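PDB 6UBD: Glyco_hydro_cc domain-containing protein from Trichoderma gamsii, which probably binds beta-1,3-glucan oligosaccharides as a member of glycoside hydrolase family GH128, subgroup VII. Local coordinates for residues E201-V205 and L248-W252; Q217-N221 and Q263-A267. One frame throughout, in Å; residues are numbered along the deposited sequence.

Contact 1: residues E201-V205 and L248-W252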
loop_
_atom_site.group_PDB
_atom_site.type_symbol
_atom_site.label_atom_id
_atom_site.label_comp_id
_atom_site.label_asym_id
_atom_site.label_seq_id
_atom_site.Cartn_x
_atom_site.Cartn_y
_atom_site.Cartn_z
ATOM N N GLU A 201 -1.647 -2.226 0.967
ATOM C CA GLU A 201 -1.964 -3.609 0.500
ATOM C C GLU A 201 -3.036 -4.149 1.438
ATOM O O GLU A 201 -2.959 -3.952 2.631
ATOM C CB GLU A 201 -0.818 -4.612 0.578
ATOM C CG GLU A 201 0.366 -4.335 -0.371
ATOM C CD GLU A 201 1.443 -5.386 -0.199
ATOM O OE1 GLU A 201 1.089 -6.561 -0.063
ATOM O OE2 GLU A 201 2.627 -5.062 -0.226
ATOM N N PHE A 202 -4.036 -4.886 0.897
ATOM C CA PHE A 202 -4.987 -5.714 1.713
ATOM C C PHE A 202 -5.333 -7.000 0.966
ATOM O O PHE A 202 -5.310 -7.067 -0.272
ATOM C CB PHE A 202 -6.217 -4.907 2.179
ATOM C CG PHE A 202 -7.203 -4.600 1.047
ATOM C CD1 PHE A 202 -8.136 -5.557 0.622
ATOM C CD2 PHE A 202 -7.229 -3.354 0.445
ATOM C CE1 PHE A 202 -9.002 -5.258 -0.422
ATOM C CE2 PHE A 202 -8.089 -3.078 -0.628
ATOM C CZ PHE A 202 -8.982 -4.030 -1.046
ATOM N N ALA A 203 -5.540 -8.033 1.783
ATOM C CA ALA A 203 -6.042 -9.335 1.263
ATOM C C ALA A 203 -6.617 -10.113 2.429
ATOM O O ALA A 203 -6.278 -9.949 3.621
ATOM C CB ALA A 203 -4.955 -10.199 0.639
ATOM N N CYS A 204 -7.554 -11.036 2.115
ATOM C CA CYS A 204 -8.227 -11.931 3.101
ATOM C C CYS A 204 -7.266 -13.087 3.433
ATOM O O CYS A 204 -6.942 -13.916 2.557
ATOM C CB CYS A 204 -9.525 -12.462 2.505
ATOM S SG CYS A 204 -10.592 -13.417 3.626
ATOM N N VAL A 205 -6.792 -13.103 4.674
ATOM C CA VAL A 205 -5.792 -14.085 5.187
ATOM C C VAL A 205 -6.151 -14.409 6.633
ATOM O O VAL A 205 -6.481 -13.536 7.436
ATOM C CB VAL A 205 -4.354 -13.551 5.110
ATOM C CG1 VAL A 205 -3.355 -14.619 5.575
ATOM C CG2 VAL A 205 -3.994 -13.001 3.750
ATOM N N LEU A 248 -0.415 -15.471 -1.925
ATOM C CA LEU A 248 -1.804 -15.283 -1.387
ATOM C C LEU A 248 -2.767 -16.359 -1.920
ATOM O O LEU A 248 -4.009 -16.190 -1.876
ATOM C CB LEU A 248 -2.321 -13.856 -1.669
ATOM C CG LEU A 248 -1.532 -12.781 -0.934
ATOM C CD1 LEU A 248 -1.891 -11.415 -1.476
ATOM C CD2 LEU A 248 -1.764 -12.821 0.567
ATOM N N GLY A 249 -2.241 -17.506 -2.371
ATOM C CA GLY A 249 -3.081 -18.624 -2.814
ATOM C C GLY A 249 -3.657 -18.427 -4.219
ATOM O O GLY A 249 -3.250 -17.465 -4.925
ATOM N N SER A 250 -4.500 -19.366 -4.630
ATOM C CA SER A 250 -4.997 -19.408 -6.019
ATOM C C SER A 250 -6.333 -18.655 -6.194
ATOM O O SER A 250 -6.725 -18.407 -7.351
ATOM C CB SER A 250 -5.120 -20.827 -6.489
ATOM O OG SER A 250 -6.197 -21.467 -5.828
ATOM N N VAL A 251 -7.016 -18.305 -5.091
ATOM C CA VAL A 251 -8.382 -17.727 -5.157
ATOM C C VAL A 251 -8.344 -16.176 -5.077
ATOM O O VAL A 251 -9.082 -15.527 -5.875
ATOM C CB VAL A 251 -9.265 -18.366 -4.065
ATOM C CG1 VAL A 251 -10.704 -17.914 -4.235
ATOM C CG2 VAL A 251 -9.194 -19.900 -4.135
ATOM N N TRP A 252 -7.495 -15.610 -4.231
ATOM C CA TRP A 252 -7.355 -14.137 -4.122
ATOM C C TRP A 252 -6.905 -13.469 -5.424
ATOM O O TRP A 252 -7.345 -12.327 -5.692
ATOM C CB TRP A 252 -6.386 -13.824 -2.938
ATOM C CG TRP A 252 -6.265 -12.354 -2.715
ATOM C CD1 TRP A 252 -5.262 -11.528 -3.173
ATOM C CD2 TRP A 252 -7.241 -11.479 -2.133
ATOM N NE1 TRP A 252 -5.588 -10.233 -2.926
ATOM C CE2 TRP A 252 -6.812 -10.146 -2.329
ATOM C CE3 TRP A 252 -8.481 -11.689 -1.517
ATOM C CZ2 TRP A 252 -7.553 -9.060 -1.876
ATOM C CZ3 TRP A 252 -9.228 -10.628 -1.084
ATOM C CH2 TRP A 252 -8.779 -9.301 -1.274
#
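Ala-203, in the C-terminal half of strand 197-206, faces Trp-252, the last residue of a loop segment that turns at Gly-249 and is winding helically by residues 250-252; their CA atoms, 7.3 Å apart, are the nearest across the two segments. The backbones stay separated, and the gap is closed by Leu-248 and Trp-252 from the two ends of the turn. The indole lies over the strand with one face against it. Ala-203 CB sits 3.7 Å from the centroid of the five-membered ring, 19° off its normal, a CH-pi contact. Over the same face, nearer the rim of the six-membered ring, comes the backbone N of Cys-204, 3.6 Å from Trp-252 CZ3. With CG anti to the backbone N (chi1 -176°), Trp-252 sends its ring out from the loop to reach both residues. The side chains of Phe-202 and Trp-252 cross at about a right angle, Phe-202 CE1 4.1 Å from Trp-252 CH2. Leu-248 works beside the indole: CD1 meets Ala-203 CB at 3.9 Å, while CD2 meets Val-205 CG2. The buried indole N-H is satisfied by the carbonyl of Thr-243, and Tyr-242 stacks on the ring, tying it to strand 237-243. This is a beta-alpha loop of the TIM-barrel-like glycoside hydrolase core, folded back through its tryptophan onto the C-terminal end of the neighbouring parallel strand.

Contact 2: residues Q217-N221 and Q263-A267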
loop_
_atom_site.group_PDB
_atom_site.type_symbol
_atom_site.label_atom_id
_atom_site.label_comp_id
_atom_site.label_asym_id
_atom_site.label_seq_id
_atom_site.Cartn_x
_atom_site.Cartn_y
_atom_site.Cartn_z
ATOM N N GLN A 217 -14.476 -18.909 -2.042
ATOM C CA GLN A 217 -14.880 -17.799 -2.911
ATOM C C GLN A 217 -16.039 -16.998 -2.318
ATOM O O GLN A 217 -16.062 -15.744 -2.431
ATOM C CB GLN A 217 -15.178 -18.246 -4.325
ATOM C CG GLN A 217 -15.316 -17.086 -5.311
ATOM C CD GLN A 217 -13.996 -16.388 -5.603
ATOM O OE1 GLN A 217 -13.124 -17.017 -6.252
ATOM N NE2 GLN A 217 -13.878 -15.115 -5.170
ATOM N N ASN A 218 -17.047 -17.705 -1.776
ATOM C CA ASN A 218 -18.186 -16.959 -1.197
ATOM C C ASN A 218 -17.746 -16.012 -0.079
ATOM O O ASN A 218 -18.224 -14.892 -0.024
ATOM C CB ASN A 218 -19.231 -18.015 -0.758
ATOM C CG ASN A 218 -20.507 -17.412 -0.161
ATOM O OD1 ASN A 218 -21.342 -16.923 -0.935
ATOM N ND2 ASN A 218 -20.688 -17.428 1.163
ATOM N N GLN A 219 -16.980 -16.570 0.854
ATOM C CA GLN A 219 -16.449 -15.731 1.980
ATOM C C GLN A 219 -15.613 -14.542 1.446
ATOM O O GLN A 219 -15.769 -13.417 2.002
ATOM C CB GLN A 219 -15.628 -16.601 2.933
ATOM C CG GLN A 219 -15.009 -15.810 4.130
ATOM C CD GLN A 219 -13.588 -16.239 4.474
ATOM O OE1 GLN A 219 -12.947 -16.991 3.728
ATOM N NE2 GLN A 219 -13.018 -15.713 5.569
ATOM N N ILE A 220 -14.750 -14.824 0.458
ATOM C CA ILE A 220 -13.858 -13.754 -0.095
ATOM C C ILE A 220 -14.708 -12.654 -0.711
ATOM O O ILE A 220 -14.489 -11.441 -0.519
ATOM C CB ILE A 220 -12.841 -14.365 -1.083
ATOM C CG1 ILE A 220 -11.747 -15.141 -0.339
ATOM C CG2 ILE A 220 -12.240 -13.266 -1.958
ATOM C CD1 ILE A 220 -10.998 -16.072 -1.224
ATOM N N ASN A 221 -15.753 -13.057 -1.493
ATOM C CA ASN A 221 -16.615 -12.038 -2.147
ATOM C C ASN A 221 -17.296 -11.136 -1.096
ATOM O O ASN A 221 -17.385 -9.909 -1.290
ATOM C CB ASN A 221 -17.674 -12.709 -3.044
ATOM C CG ASN A 221 -17.110 -13.397 -4.290
ATOM O OD1 ASN A 221 -15.929 -13.208 -4.622
ATOM N ND2 ASN A 221 -17.984 -14.184 -4.959
ATOM N N GLN A 263 -13.238 -14.136 -10.253
ATOM C CA GLN A 263 -14.382 -13.823 -9.367
ATOM C C GLN A 263 -13.990 -12.850 -8.256
ATOM O O GLN A 263 -14.745 -11.946 -7.901
ATOM C CB GLN A 263 -14.963 -15.153 -8.824
ATOM C CG GLN A 263 -15.556 -16.089 -9.910
ATOM C CD GLN A 263 -15.752 -17.494 -9.380
ATOM O OE1 GLN A 263 -16.719 -17.772 -8.657
ATOM N NE2 GLN A 263 -14.787 -18.379 -9.717
ATOM N N SER A 264 -12.771 -12.996 -7.705
ATOM C CA SER A 264 -12.241 -12.058 -6.682
ATOM C C SER A 264 -12.002 -10.645 -7.268
ATOM O O SER A 264 -12.447 -9.644 -6.685
ATOM C CB SER A 264 -10.993 -12.610 -6.041
ATOM O OG SER A 264 -11.219 -13.866 -5.400
ATOM N N GLY A 265 -11.467 -10.620 -8.494
ATOM C CA GLY A 265 -11.295 -9.345 -9.190
ATOM C C GLY A 265 -12.607 -8.628 -9.489
ATOM O O GLY A 265 -12.769 -7.377 -9.438
ATOM N N GLN A 266 -13.626 -9.424 -9.876
ATOM C CA GLN A 266 -14.994 -8.903 -10.139
ATOM C C GLN A 266 -15.611 -8.396 -8.827
ATOM O O GLN A 266 -16.328 -7.409 -8.845
ATOM C CB GLN A 266 -15.884 -10.010 -10.711
ATOM C CG GLN A 266 -15.560 -10.444 -12.155
ATOM C CD GLN A 266 -16.170 -11.769 -12.542
ATOM O OE1 GLN A 266 -15.504 -12.710 -13.007
ATOM N NE2 GLN A 266 -17.478 -11.820 -12.332
ATOM N N ALA A 267 -15.386 -9.068 -7.695
ATOM C CA ALA A 267 -15.974 -8.566 -6.430
ATOM C C ALA A 267 -15.410 -7.148 -6.130
ATOM O O ALA A 267 -16.104 -6.274 -5.729
ATOM C CB ALA A 267 -15.663 -9.524 -5.316
HETATM O O HOH W 1 -11.267 -15.842 -8.017
HETATM O O HOH W 2 -18.306 -16.040 -7.401
#
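A polar helix-helix contact joins the first turns of helices 217-233 and 263-273 on the outer layer of the fold, with Gln-217 reaching across to Ser-264. The short axes run nearly parallel, 20° apart, and approach to 9.8 Å. Gln-217 NE2 donates to Ser-264 OG at 2.9 Å, almost straight (166°) and close to the amide plane. The same nitrogen also donates to Asn-221 OD1, one turn on in its own helix, at 2.9 Å; this bond is more bent, and the donor stands above the carbonyl plane. Two acceptors thus fix the rotation of the amide, whose chain bends at chi2 (70°) to bring it between the helices. Both helices follow beta-strands in the alpha/beta barrel, and side by side they form part of its outer helical layer. Ser-264 OG has a further partner in the carbonyl of Val-251, on the 248-252 loop, and Ile-220 CG2 packs 3.6 Å from Ser-264 OG. The flank of the amide packs on Gln-263, with Gln-217 CD 3.6 Å from Gln-263 CB. Cutting Gln-217 back to an alanine removes the shared donor and would probably leave Asn-221 OD1 without its mate, Ser-264 OG with one partner fewer, and a gap beside Gln-263 CB. Water 1 links Gln-217 OE1 to Ser-264 N, while water 2 bridges Asn-221 ND2 and Gln-263 OE1. Farther along, Ala-267 CB lies 3.8 Å from Asn-221 OD1.

How the contacts relate
The two contacts sit with their centres about 10 Å apart, on the same side of the chain's centre, and their segments interleave along the chain: 201-205, 217-221, 248-252, 263-267. Strand 197-206 leads by way of strand 212-213 into helix 217-233, and strand 237-243 leads through the 248-252 loop into helix 263-273, so two successive strand-to-helix units of the barrel are joined both near the strand ends and at the first turns of their helices. Val-251 is where the two contacts touch: besides its carbonyl bond to the serine, its CG1 packs 3.5 Å from Ile-220 CD1. Contact 1 therefore fastens the loop to the barrel strand, and contact 2 pairs the first turns of the helices next to that loop.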